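Local coordinates for manganese-dependent inorganic pyrophosphatase (PDB 2EB0), which hydrolyses inorganic diphosphate to two phosphates as a manganese-dependent, two-domain family II pyrophosphatase, at residues His88-Leu93 with Pro300-Tyr305; Ser146-Val149 with Thr155-Asp158; Glu197-Asp202 with Glu231-Leu236; Val190-Pro195 with Val223-Ser228. One frame throughout, in Å; residues are numbered along the deposited sequence.

Interaction 1: residues His88-Leu93 with Pro300-Tyr305; sequences HHKVGL and PLERAY. With MN (manganese (II) ion), chain E.
Lys90 and Glu302 reach for each other from opposite directions and meet in a salt bridge, the single side-chain contact between the two segments. Lys90 NZ lies 3.2 Å from Glu302 OE1, a weak hydrogen bond; Glu302 OE2 stands farther off, 3.7 Å from Lys90 NZ, so the ammonium leans to one oxygen rather than straddling both. The end of the lysine chain follows it in, with Lys90 CE 3.6 Å from Glu302 OE1. Beyond CG, Lys90 runs extended until its last torsion, where a bend (chi4 69°) turns NZ toward the carboxylate. Glu302 answers with a nearly straight chain: CG is anti to the backbone N (chi1 172°), which carries the carboxylate well clear of its helix. Both residues are buried, and replacing Lys90 by a methionine would probably leave the Glu302 carboxylate facing an uncharged chain, with a buried negative charge lacking this mate. The bridge joins the two domains: Lys90 directly follows the Asp-His-His sequence that gives the DHH family its name, and Glu302 sits on helix 293-306 of the DHHA2 domain. Two residues before the lysine, His88 binds a manganese ion through NE2 at 2.3 Å, a site completed by Asp13, Asp66 and Asp147. A hydrogen bond between His88 ND1 and Val106 O probably helps fix the ring's rotation; His89 ND1 is bonded to Asp87 OD2. Farther out, Glu69 offers Lys90 a long, weak ion pair, while Thr95 and Thr96 of the second subunit pack on Lys90 and Glu302 respectively.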
loop_
_atom_site.group_PDB
_atom_site.type_symbol
_atom_site.label_atom_id
_atom_site.label_comp_id
_atom_site.label_asym_id
_atom_site.label_seq_id
_atom_site.Cartn_x
_atom_site.Cartn_y
_atom_site.Cartn_z
ATOM N N HIS B 88 7.338 -5.145 -3.389
ATOM C CA HIS B 88 6.904 -6.476 -3.007
ATOM C C HIS B 88 7.230 -6.707 -1.528
ATOM O O HIS B 88 7.360 -7.838 -1.066
ATOM C CB HIS B 88 7.531 -7.560 -3.900
ATOM C CG HIS B 88 9.006 -7.733 -3.723
ATOM N ND1 HIS B 88 9.578 -8.960 -3.455
ATOM C CD2 HIS B 88 10.031 -6.860 -3.849
ATOM C CE1 HIS B 88 10.891 -8.835 -3.428
ATOM N NE2 HIS B 88 11.191 -7.570 -3.667
ATOM N N HIS B 89 7.360 -5.615 -0.790
ATOM C CA HIS B 89 7.618 -5.695 0.642
ATOM C C HIS B 89 6.343 -5.243 1.330
ATOM O O HIS B 89 5.378 -4.860 0.668
ATOM C CB HIS B 89 8.767 -4.774 1.055
ATOM C CG HIS B 89 10.084 -5.145 0.457
ATOM N ND1 HIS B 89 10.442 -4.799 -0.828
ATOM C CD2 HIS B 89 11.119 -5.862 0.958
ATOM C CE1 HIS B 89 11.643 -5.287 -1.095
ATOM N NE2 HIS B 89 12.075 -5.936 -0.027
ATOM N N LYS B 90 6.338 -5.303 2.655
ATOM C CA LYS B 90 5.194 -4.869 3.450
ATOM C C LYS B 90 5.054 -3.358 3.258
ATOM O O LYS B 90 5.994 -2.705 2.818
ATOM C CB LYS B 90 5.462 -5.145 4.931
ATOM C CG LYS B 90 6.568 -4.266 5.510
ATOM C CD LYS B 90 7.095 -4.836 6.815
ATOM C CE LYS B 90 8.045 -3.875 7.511
ATOM N NZ LYS B 90 7.334 -2.675 8.040
ATOM N N VAL B 91 3.893 -2.804 3.585
ATOM C CA VAL B 91 3.719 -1.365 3.471
ATOM C C VAL B 91 4.372 -0.735 4.707
ATOM O O VAL B 91 4.037 -1.080 5.844
ATOM C CB VAL B 91 2.236 -0.958 3.434
ATOM C CG1 VAL B 91 2.129 0.559 3.414
ATOM C CG2 VAL B 91 1.561 -1.555 2.200
ATOM N N GLY B 92 5.316 0.171 4.482
ATOM C CA GLY B 92 5.986 0.814 5.595
ATOM C C GLY B 92 6.000 2.325 5.475
ATOM O O GLY B 92 6.568 3.003 6.324
ATOM N N LEU B 93 5.376 2.850 4.425
ATOM C CA LEU B 93 5.330 4.293 4.201
ATOM C C LEU B 93 3.914 4.814 4.088
ATOM O O LEU B 93 3.125 4.287 3.311
ATOM C CB LEU B 93 6.051 4.679 2.901
ATOM C CG LEU B 93 7.574 4.757 2.804
ATOM C CD1 LEU B 93 7.955 5.252 1.413
ATOM C CD2 LEU B 93 8.123 5.706 3.863
ATOM N N PRO B 300 7.390 -11.705 12.195
ATOM C CA PRO B 300 7.307 -12.086 13.609
ATOM C C PRO B 300 7.975 -11.078 14.533
ATOM O O PRO B 300 7.550 -10.888 15.672
ATOM C CB PRO B 300 8.004 -13.442 13.640
ATOM C CG PRO B 300 9.065 -13.270 12.614
ATOM C CD PRO B 300 8.318 -12.594 11.475
ATOM N N LEU B 301 9.016 -10.429 14.025
ATOM C CA LEU B 301 9.754 -9.447 14.798
ATOM C C LEU B 301 8.958 -8.144 14.959
ATOM O O LEU B 301 8.835 -7.623 16.073
ATOM C CB LEU B 301 11.102 -9.182 14.131
ATOM C CG LEU B 301 12.239 -8.669 15.009
ATOM C CD1 LEU B 301 12.523 -9.662 16.151
ATOM C CD2 LEU B 301 13.491 -8.492 14.133
ATOM N N GLU B 302 8.412 -7.610 13.869
ATOM C CA GLU B 302 7.633 -6.380 14.008
ATOM C C GLU B 302 6.333 -6.648 14.754
ATOM O O GLU B 302 5.797 -5.758 15.405
ATOM C CB GLU B 302 7.311 -5.745 12.657
ATOM C CG GLU B 302 6.334 -4.584 12.788
ATOM C CD GLU B 302 6.149 -3.808 11.500
ATOM O OE1 GLU B 302 6.041 -4.444 10.429
ATOM O OE2 GLU B 302 6.101 -2.557 11.566
ATOM N N ARG B 303 5.818 -7.869 14.653
ATOM C CA ARG B 303 4.592 -8.200 15.358
ATOM C C ARG B 303 4.887 -8.259 16.844
ATOM O O ARG B 303 4.073 -7.831 17.658
ATOM C CB ARG B 303 4.016 -9.534 14.883
ATOM C CG ARG B 303 3.062 -9.400 13.708
ATOM C CD ARG B 303 2.135 -10.602 13.619
ATOM N NE ARG B 303 2.867 -11.831 13.339
ATOM C CZ ARG B 303 3.370 -12.145 12.149
ATOM N NH1 ARG B 303 3.214 -11.316 11.122
ATOM N NH2 ARG B 303 4.034 -13.284 11.986
ATOM N N ALA B 304 6.056 -8.782 17.197
ATOM C CA ALA B 304 6.447 -8.865 18.599
ATOM C C ALA B 304 6.584 -7.458 19.180
ATOM O O ALA B 304 6.081 -7.176 20.263
ATOM C CB ALA B 304 7.768 -9.617 18.739
ATOM N N TYR B 305 7.256 -6.577 18.447
ATOM C CA TYR B 305 7.459 -5.210 18.902
ATOM C C TYR B 305 6.197 -4.401 19.154
ATOM O O TYR B 305 6.048 -3.806 20.220
ATOM C CB TYR B 305 8.329 -4.436 17.917
ATOM C CG TYR B 305 9.793 -4.457 18.259
ATOM C CD1 TYR B 305 10.625 -5.464 17.780
ATOM C CD2 TYR B 305 10.350 -3.468 19.065
ATOM C CE1 TYR B 305 11.980 -5.485 18.091
ATOM C CE2 TYR B 305 11.708 -3.480 19.388
ATOM C CZ TYR B 305 12.516 -4.491 18.894
ATOM O OH TYR B 305 13.859 -4.504 19.192
HETATM MN MN MN E . 13.434 -7.035 -4.090
#

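Interaction 2: residues Ser146-Val149 with Thr155-Asp158; sequences SDTV and TTTD. With MN (manganese (II) ion), chain E.
Thr148 and Thr156 cross at about a right angle, the hydroxyl of the second pressed against the carbon side of the first. Thr156 OG1 lies 3.2 Å from Thr148 CB and 3.6 Å from Thr148 CG2, a polar atom resting on an apolar flank. The two hydroxyls do not pair: Thr148 OG1, set between the backbone N and the carbonyl carbon (chi1 60°), is turned to Ile144 O and Phe151 N, and Thr156 OG1 bonds to Ser153 O. Each threonine thus fastens its own stretch of chain while the pair packs. Beside them a water links the Thr155 hydroxyl to a backbone carbonyl, 2.7 Å from Thr155 OG1 and, weakly, 3.4 Å from Asp147 O; Thr155 OG1 is also bonded to Ser153 OG. The carboxylate of Asp147 serves the active site, its OD2 binding manganese at 2.4 Å together with Asp13, Asp66 and His88. The metal ligand sits on the last turn of its helix, which a Schellman motif closes with Val149, at positive phi, as C-prime residue. The facing segment leads into the next helix, with Thr157 as N-cap. The contact closes the loop between helices 134-148 and 158-171; Lys187 of helix 176-188 bonds to Ser146 O, and Lys294 and Lys295 of helix 293-306 pack on Thr155.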
loop_
_atom_site.group_PDB
_atom_site.type_symbol
_atom_site.label_atom_id
_atom_site.label_comp_id
_atom_site.label_asym_id
_atom_site.label_seq_id
_atom_site.Cartn_x
_atom_site.Cartn_y
_atom_site.Cartn_z
ATOM N N SER B 146 18.040 -13.471 -8.380
ATOM C CA SER B 146 18.735 -12.925 -7.232
ATOM C C SER B 146 17.846 -12.848 -6.010
ATOM O O SER B 146 18.208 -13.315 -4.936
ATOM C CB SER B 146 19.262 -11.528 -7.554
ATOM O OG SER B 146 19.734 -10.905 -6.370
ATOM N N ASP B 147 16.670 -12.261 -6.181
ATOM C CA ASP B 147 15.746 -12.096 -5.071
ATOM C C ASP B 147 15.193 -13.396 -4.487
ATOM O O ASP B 147 14.967 -13.494 -3.281
ATOM C CB ASP B 147 14.607 -11.182 -5.501
ATOM C CG ASP B 147 14.599 -9.883 -4.736
ATOM O OD1 ASP B 147 15.693 -9.340 -4.469
ATOM O OD2 ASP B 147 13.502 -9.401 -4.405
ATOM N N THR B 148 14.979 -14.391 -5.336
ATOM C CA THR B 148 14.450 -15.656 -4.867
ATOM C C THR B 148 15.570 -16.621 -4.501
ATOM O O THR B 148 15.311 -17.695 -3.971
ATOM C CB THR B 148 13.551 -16.315 -5.933
ATOM O OG1 THR B 148 14.306 -16.565 -7.132
ATOM C CG2 THR B 148 12.383 -15.414 -6.246
ATOM N N VAL B 149 16.813 -16.223 -4.749
ATOM C CA VAL B 149 17.951 -17.089 -4.469
ATOM C C VAL B 149 17.736 -18.367 -5.284
ATOM O O VAL B 149 17.740 -19.484 -4.753
ATOM C CB VAL B 149 18.045 -17.459 -2.972
ATOM C CG1 VAL B 149 19.374 -18.150 -2.696
ATOM C CG2 VAL B 149 17.881 -16.208 -2.111
ATOM N N THR B 155 9.676 -16.890 -0.706
ATOM C CA THR B 155 8.949 -15.793 -1.338
ATOM C C THR B 155 8.680 -16.203 -2.782
ATOM O O THR B 155 7.820 -15.633 -3.462
ATOM C CB THR B 155 9.767 -14.500 -1.389
ATOM O OG1 THR B 155 11.050 -14.774 -1.971
ATOM C CG2 THR B 155 9.923 -13.911 0.002
ATOM N N THR B 156 9.432 -17.195 -3.247
ATOM C CA THR B 156 9.271 -17.679 -4.606
ATOM C C THR B 156 7.843 -18.150 -4.810
ATOM O O THR B 156 7.304 -18.887 -3.991
ATOM C CB THR B 156 10.190 -18.872 -4.908
ATOM O OG1 THR B 156 11.557 -18.509 -4.675
ATOM C CG2 THR B 156 10.017 -19.309 -6.355
ATOM N N THR B 157 7.236 -17.699 -5.898
ATOM C CA THR B 157 5.883 -18.084 -6.259
ATOM C C THR B 157 5.935 -18.587 -7.701
ATOM O O THR B 157 6.957 -18.431 -8.396
ATOM C CB THR B 157 4.897 -16.894 -6.175
ATOM O OG1 THR B 157 5.301 -15.871 -7.090
ATOM C CG2 THR B 157 4.854 -16.326 -4.764
ATOM N N ASP B 158 4.839 -19.198 -8.143
ATOM C CA ASP B 158 4.750 -19.736 -9.496
ATOM C C ASP B 158 4.973 -18.619 -10.495
ATOM O O ASP B 158 5.596 -18.820 -11.530
ATOM C CB ASP B 158 3.376 -20.379 -9.732
ATOM C CG ASP B 158 3.202 -21.691 -8.980
ATOM O OD1 ASP B 158 2.090 -22.257 -9.023
ATOM O OD2 ASP B 158 4.174 -22.164 -8.353
HETATM MN MN MN E . 13.434 -7.035 -4.090
HETATM O O HOH W 1 12.042 -12.215 -2.075
#

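Interaction 3: residues Glu197-Asp202 with Glu231-Leu236; sequences EIINMD and EDIYKL
Ile199 is the main bump, its CD1 pushed into the hollow between Ile233 and Leu236 on the facing helix. There Ile199 CD1 meets Leu236 CB at 3.5 Å and the backbone oxygen Ile233 O at 3.6 Å, so the methyl lies low against the helix surface rather than merely brushing side-chain ends. The chain is suited to this: CG1 lies beside the backbone N and chi2 (173°) runs it out straight. Ile233 fills the complementary space, sliding past Ile199 in the opposite direction with Ile233 CG2 3.9 Å from Ile199 CG1. Its other branch goes the other way, Ile233 CD1 touching Ile198 CG2 at 4.1 Å, where the two chains stand about perpendicular. Ile233 thus packs against two consecutive isoleucines, and Leu236 lies at the more exposed side of the contact. Helix 230-243 is the main helix of the beta-alpha-beta crossover connection between the neighbouring parallel strands 211-220 and 248-255 of the DHHA2 domain. Helix 195-201 packs beside it; the axes of 197-201 and 231-236 cross at -59°, 10.5 Å apart at closest approach, and the side chains that meet between them are aliphatic. Both helices also rest on the mixed sheet, Ile198 touching Val218 and Ile233 touching Leu264. At the beginning of helix 195-201, Pro195 extends the apolar patch, packing on Ile233 and Leu236.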
loop_
_atom_site.group_PDB
_atom_site.type_symbol
_atom_site.label_atom_id
_atom_site.label_comp_id
_atom_site.label_asym_id
_atom_site.label_seq_id
_atom_site.Cartn_x
_atom_site.Cartn_y
_atom_site.Cartn_z
ATOM N N GLU B 197 32.585 -4.609 5.333
ATOM C CA GLU B 197 31.926 -4.660 4.024
ATOM C C GLU B 197 30.742 -5.630 4.011
ATOM O O GLU B 197 29.697 -5.359 3.410
ATOM C CB GLU B 197 32.935 -5.066 2.951
ATOM C CG GLU B 197 34.100 -4.098 2.798
ATOM C CD GLU B 197 35.189 -4.642 1.888
ATOM O OE1 GLU B 197 35.851 -5.634 2.264
ATOM O OE2 GLU B 197 35.377 -4.081 0.791
ATOM N N ILE B 198 30.913 -6.762 4.678
ATOM C CA ILE B 198 29.868 -7.773 4.767
ATOM C C ILE B 198 28.654 -7.227 5.508
ATOM O O ILE B 198 27.513 -7.528 5.168
ATOM C CB ILE B 198 30.388 -9.016 5.506
ATOM C CG1 ILE B 198 31.477 -9.687 4.665
ATOM C CG2 ILE B 198 29.246 -9.971 5.790
ATOM C CD1 ILE B 198 32.162 -10.816 5.353
ATOM N N ILE B 199 28.912 -6.410 6.518
ATOM C CA ILE B 199 27.849 -5.831 7.312
ATOM C C ILE B 199 27.025 -4.806 6.546
ATOM O O ILE B 199 25.798 -4.834 6.580
ATOM C CB ILE B 199 28.425 -5.173 8.580
ATOM C CG1 ILE B 199 28.724 -6.254 9.615
ATOM C CG2 ILE B 199 27.457 -4.129 9.129
ATOM C CD1 ILE B 199 29.450 -5.747 10.830
ATOM N N ASN B 200 27.701 -3.913 5.840
ATOM C CA ASN B 200 27.007 -2.866 5.106
ATOM C C ASN B 200 26.460 -3.257 3.743
ATOM O O ASN B 200 25.580 -2.582 3.211
ATOM C CB ASN B 200 27.928 -1.652 4.951
ATOM C CG ASN B 200 28.285 -1.020 6.284
ATOM O OD1 ASN B 200 27.432 -0.861 7.159
ATOM N ND2 ASN B 200 29.547 -0.639 6.436
ATOM N N MET B 201 26.969 -4.343 3.176
ATOM C CA MET B 201 26.529 -4.768 1.858
ATOM C C MET B 201 25.015 -4.889 1.713
ATOM O O MET B 201 24.451 -4.450 0.716
ATOM C CB MET B 201 27.182 -6.101 1.486
ATOM C CG MET B 201 27.079 -6.439 0.006
ATOM S SD MET B 201 27.899 -5.204 -1.048
ATOM C CE MET B 201 29.605 -5.698 -0.850
ATOM N N ASP B 202 24.354 -5.476 2.703
ATOM C CA ASP B 202 22.908 -5.659 2.611
ATOM C C ASP B 202 22.199 -5.444 3.941
ATOM O O ASP B 202 21.423 -6.282 4.387
ATOM C CB ASP B 202 22.613 -7.062 2.063
ATOM C CG ASP B 202 21.135 -7.324 1.876
ATOM O OD1 ASP B 202 20.421 -6.422 1.394
ATOM O OD2 ASP B 202 20.686 -8.443 2.198
ATOM N N GLU B 231 32.996 -13.535 14.767
ATOM C CA GLU B 231 33.426 -12.808 15.956
ATOM C C GLU B 231 33.618 -11.325 15.655
ATOM O O GLU B 231 32.995 -10.465 16.282
ATOM C CB GLU B 231 34.733 -13.410 16.472
ATOM C CG GLU B 231 35.329 -12.722 17.682
ATOM C CD GLU B 231 36.640 -13.361 18.115
ATOM O OE1 GLU B 231 37.257 -12.867 19.081
ATOM O OE2 GLU B 231 37.052 -14.359 17.486
ATOM N N ASP B 232 34.476 -11.029 14.687
ATOM C CA ASP B 232 34.738 -9.646 14.319
ATOM C C ASP B 232 33.461 -8.949 13.877
ATOM O O ASP B 232 33.248 -7.777 14.208
ATOM C CB ASP B 232 35.778 -9.573 13.198
ATOM C CG ASP B 232 37.133 -10.098 13.628
ATOM O OD1 ASP B 232 37.616 -9.684 14.705
ATOM O OD2 ASP B 232 37.715 -10.917 12.885
ATOM N N ILE B 233 32.618 -9.664 13.130
ATOM C CA ILE B 233 31.353 -9.102 12.656
ATOM C C ILE B 233 30.468 -8.717 13.841
ATOM O O ILE B 233 29.864 -7.638 13.853
ATOM C CB ILE B 233 30.583 -10.103 11.745
ATOM C CG1 ILE B 233 31.310 -10.254 10.402
ATOM C CG2 ILE B 233 29.163 -9.612 11.505
ATOM C CD1 ILE B 233 30.671 -11.240 9.456
ATOM N N TYR B 234 30.410 -9.589 14.845
ATOM C CA TYR B 234 29.596 -9.318 16.026
ATOM C C TYR B 234 30.066 -8.063 16.764
ATOM O O TYR B 234 29.254 -7.215 17.150
ATOM C CB TYR B 234 29.618 -10.502 16.996
ATOM C CG TYR B 234 28.528 -10.402 18.039
ATOM C CD1 TYR B 234 27.197 -10.671 17.706
ATOM C CD2 TYR B 234 28.811 -9.978 19.341
ATOM C CE1 TYR B 234 26.177 -10.516 18.638
ATOM C CE2 TYR B 234 27.794 -9.819 20.282
ATOM C CZ TYR B 234 26.481 -10.089 19.923
ATOM O OH TYR B 234 25.467 -9.926 20.837
ATOM N N LYS B 235 31.374 -7.953 16.967
ATOM C CA LYS B 235 31.932 -6.792 17.650
ATOM C C LYS B 235 31.486 -5.524 16.925
ATOM O O LYS B 235 30.973 -4.586 17.550
ATOM C CB LYS B 235 33.461 -6.864 17.680
ATOM C CG LYS B 235 34.107 -5.717 18.448
ATOM C CD LYS B 235 35.629 -5.749 18.379
ATOM C CE LYS B 235 36.214 -6.960 19.087
ATOM N NZ LYS B 235 37.704 -6.958 19.011
ATOM N N LEU B 236 31.666 -5.504 15.603
ATOM C CA LEU B 236 31.267 -4.342 14.822
ATOM C C LEU B 236 29.770 -4.065 14.975
ATOM O O LEU B 236 29.348 -2.905 15.058
ATOM C CB LEU B 236 31.637 -4.529 13.345
ATOM C CG LEU B 236 33.139 -4.485 13.006
ATOM C CD1 LEU B 236 33.350 -4.748 11.520
ATOM C CD2 LEU B 236 33.716 -3.134 13.367
#

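Interaction 4: residues Val190-Pro195 with Val223-Ser228; sequences VGKLKP and VSEVES
Glu225 lays its carboxylate against Gly191 O and Lys192 CA, beside the peptide that joins them. Glu225 OE1 comes 3.4 Å from Lys192 CA and Glu225 OE2 3.6 Å from Lys192 CG, the two side chains crossing at about a right angle. With CG anti to its own N (chi1 -178°) and the rest extended, the glutamate reaches out from helix 224-227 at full length. Next to it Val226 sets CG2 against Gly191 CA at 3.6 Å; the bare glycine lets the backbones come this close, since a beta carbon would project straight at that methyl. The charges themselves stay apart, Lys192 NZ being 4.5 Å from Glu225 OE2, and water fills in: one molecule accepts from Lys192 NZ at 2.6 Å and donates to Glu225 OE2 at 2.5 Å. A second donates to Glu225 OE1 at 2.6 Å and also to Lys192 O. Lys229, bonded to Gly191 O and Leu193 O, adds a long, weak ion pair to OE1. This contact ties the turn ahead of helix 195-201 to the short helix after strand 211-220, within the DHHA2 domain. Shortening Glu225 to an alanine would probably leave both waters without their carboxylate partner and take away the cover over Lys192 CA. The chemistry is therefore mixed: a small apolar seat at Gly191 and Val226, beside a solvent-facing edge where Lys192 and Glu225 are joined by water rather than in a direct salt bridge.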
loop_
_atom_site.group_PDB
_atom_site.type_symbol
_atom_site.label_atom_id
_atom_site.label_comp_id
_atom_site.label_asym_id
_atom_site.label_seq_id
_atom_site.Cartn_x
_atom_site.Cartn_y
_atom_site.Cartn_z
ATOM N N VAL B 190 30.764 -12.126 -1.245
ATOM C CA VAL B 190 30.630 -11.136 -0.177
ATOM C C VAL B 190 31.272 -11.708 1.071
ATOM O O VAL B 190 31.802 -10.975 1.905
ATOM C CB VAL B 190 29.149 -10.816 0.134
ATOM C CG1 VAL B 190 29.066 -9.729 1.193
ATOM C CG2 VAL B 190 28.433 -10.363 -1.138
ATOM N N GLY B 191 31.220 -13.031 1.186
ATOM C CA GLY B 191 31.806 -13.707 2.326
ATOM C C GLY B 191 33.304 -13.492 2.372
ATOM O O GLY B 191 33.906 -13.509 3.445
ATOM N N LYS B 192 33.902 -13.288 1.200
ATOM C CA LYS B 192 35.342 -13.068 1.089
ATOM C C LYS B 192 35.763 -11.662 1.507
ATOM O O LYS B 192 36.945 -11.410 1.728
ATOM C CB LYS B 192 35.804 -13.291 -0.349
ATOM C CG LYS B 192 35.685 -14.712 -0.855
ATOM C CD LYS B 192 35.938 -14.747 -2.358
ATOM C CE LYS B 192 35.872 -16.156 -2.903
ATOM N NZ LYS B 192 36.990 -16.976 -2.373
ATOM N N LEU B 193 34.799 -10.748 1.602
ATOM C CA LEU B 193 35.097 -9.366 1.961
ATOM C C LEU B 193 35.352 -9.178 3.455
ATOM O O LEU B 193 35.056 -10.054 4.266
ATOM C CB LEU B 193 33.948 -8.460 1.510
ATOM C CG LEU B 193 33.496 -8.675 0.057
ATOM C CD1 LEU B 193 32.305 -7.781 -0.238
ATOM C CD2 LEU B 193 34.653 -8.383 -0.909
ATOM N N LYS B 194 35.907 -8.029 3.814
ATOM C CA LYS B 194 36.198 -7.729 5.208
ATOM C C LYS B 194 34.903 -7.523 6.007
ATOM O O LYS B 194 33.900 -7.032 5.478
ATOM C CB LYS B 194 37.080 -6.478 5.289
ATOM C CG LYS B 194 38.482 -6.688 4.733
ATOM C CD LYS B 194 39.192 -5.374 4.443
ATOM C CE LYS B 194 38.543 -4.644 3.274
ATOM N NZ LYS B 194 39.314 -3.439 2.859
ATOM N N PRO B 195 34.912 -7.907 7.297
ATOM C CA PRO B 195 33.754 -7.775 8.186
ATOM C C PRO B 195 32.886 -6.538 7.965
ATOM O O PRO B 195 31.673 -6.651 7.818
ATOM C CB PRO B 195 34.390 -7.817 9.563
ATOM C CG PRO B 195 35.436 -8.888 9.359
ATOM C CD PRO B 195 36.053 -8.508 8.014
ATOM N N VAL B 223 29.446 -21.398 4.294
ATOM C CA VAL B 223 29.489 -20.426 5.390
ATOM C C VAL B 223 30.782 -20.386 6.190
ATOM O O VAL B 223 31.022 -19.424 6.913
ATOM C CB VAL B 223 28.322 -20.650 6.395
ATOM C CG1 VAL B 223 26.998 -20.598 5.672
ATOM C CG2 VAL B 223 28.479 -21.990 7.108
ATOM N N SER B 224 31.617 -21.411 6.050
ATOM C CA SER B 224 32.860 -21.483 6.811
ATOM C C SER B 224 33.675 -20.196 6.853
ATOM O O SER B 224 34.151 -19.811 7.918
ATOM C CB SER B 224 33.732 -22.636 6.308
ATOM O OG SER B 224 34.126 -22.433 4.971
ATOM N N GLU B 225 33.843 -19.518 5.719
ATOM C CA GLU B 225 34.615 -18.282 5.746
ATOM C C GLU B 225 33.917 -17.157 6.497
ATOM O O GLU B 225 34.565 -16.334 7.141
ATOM C CB GLU B 225 34.960 -17.794 4.344
ATOM C CG GLU B 225 35.797 -16.525 4.399
ATOM C CD GLU B 225 36.412 -16.160 3.074
ATOM O OE1 GLU B 225 37.217 -15.199 3.040
ATOM O OE2 GLU B 225 36.093 -16.833 2.070
ATOM N N VAL B 226 32.596 -17.100 6.406
ATOM C CA VAL B 226 31.877 -16.059 7.119
ATOM C C VAL B 226 31.917 -16.382 8.609
ATOM O O VAL B 226 31.951 -15.483 9.450
ATOM C CB VAL B 226 30.414 -15.948 6.632
ATOM C CG1 VAL B 226 29.610 -15.034 7.560
ATOM C CG2 VAL B 226 30.394 -15.384 5.227
ATOM N N GLU B 227 31.935 -17.670 8.934
ATOM C CA GLU B 227 31.971 -18.076 10.325
ATOM C C GLU B 227 33.291 -17.689 10.973
ATOM O O GLU B 227 33.334 -17.378 12.163
ATOM C CB GLU B 227 31.721 -19.580 10.442
ATOM C CG GLU B 227 30.342 -19.987 9.929
ATOM C CD GLU B 227 30.026 -21.451 10.164
ATOM O OE1 GLU B 227 30.864 -22.307 9.813
ATOM O OE2 GLU B 227 28.933 -21.747 10.690
ATOM N N SER B 228 34.360 -17.684 10.181
ATOM C CA SER B 228 35.681 -17.321 10.679
ATOM C C SER B 228 35.785 -15.814 10.910
ATOM O O SER B 228 36.790 -15.321 11.422
ATOM C CB SER B 228 36.764 -17.767 9.688
ATOM O OG SER B 228 36.655 -17.082 8.451
HETATM O O HOH W 2 38.583 -13.979 1.146
HETATM O O HOH W 3 37.623 -17.339 0.136
#

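Interactions 1 and 2 meet at one manganese ion, which both His88 and Asp147 bind, although their centres lie 19 Å apart. Interactions 3 and 4 belong to the DHHA2 domain, away from the metals; their centres are 9 Å apart, and they touch where Ile198 packs on Val190, Gly191 and Leu193. Along the chain, interaction 1 encloses the other three: interaction 2 closes first, then the segments of 4 and 3 alternate, the short helix 224-227 running on to helix 230-243. Interaction 1 thus joins the DHH domain to the last helix of DHHA2, interaction 2 lies at the end of the helix that carries a metal ligand, and interactions 3 and 4 pack the helices of the second domain.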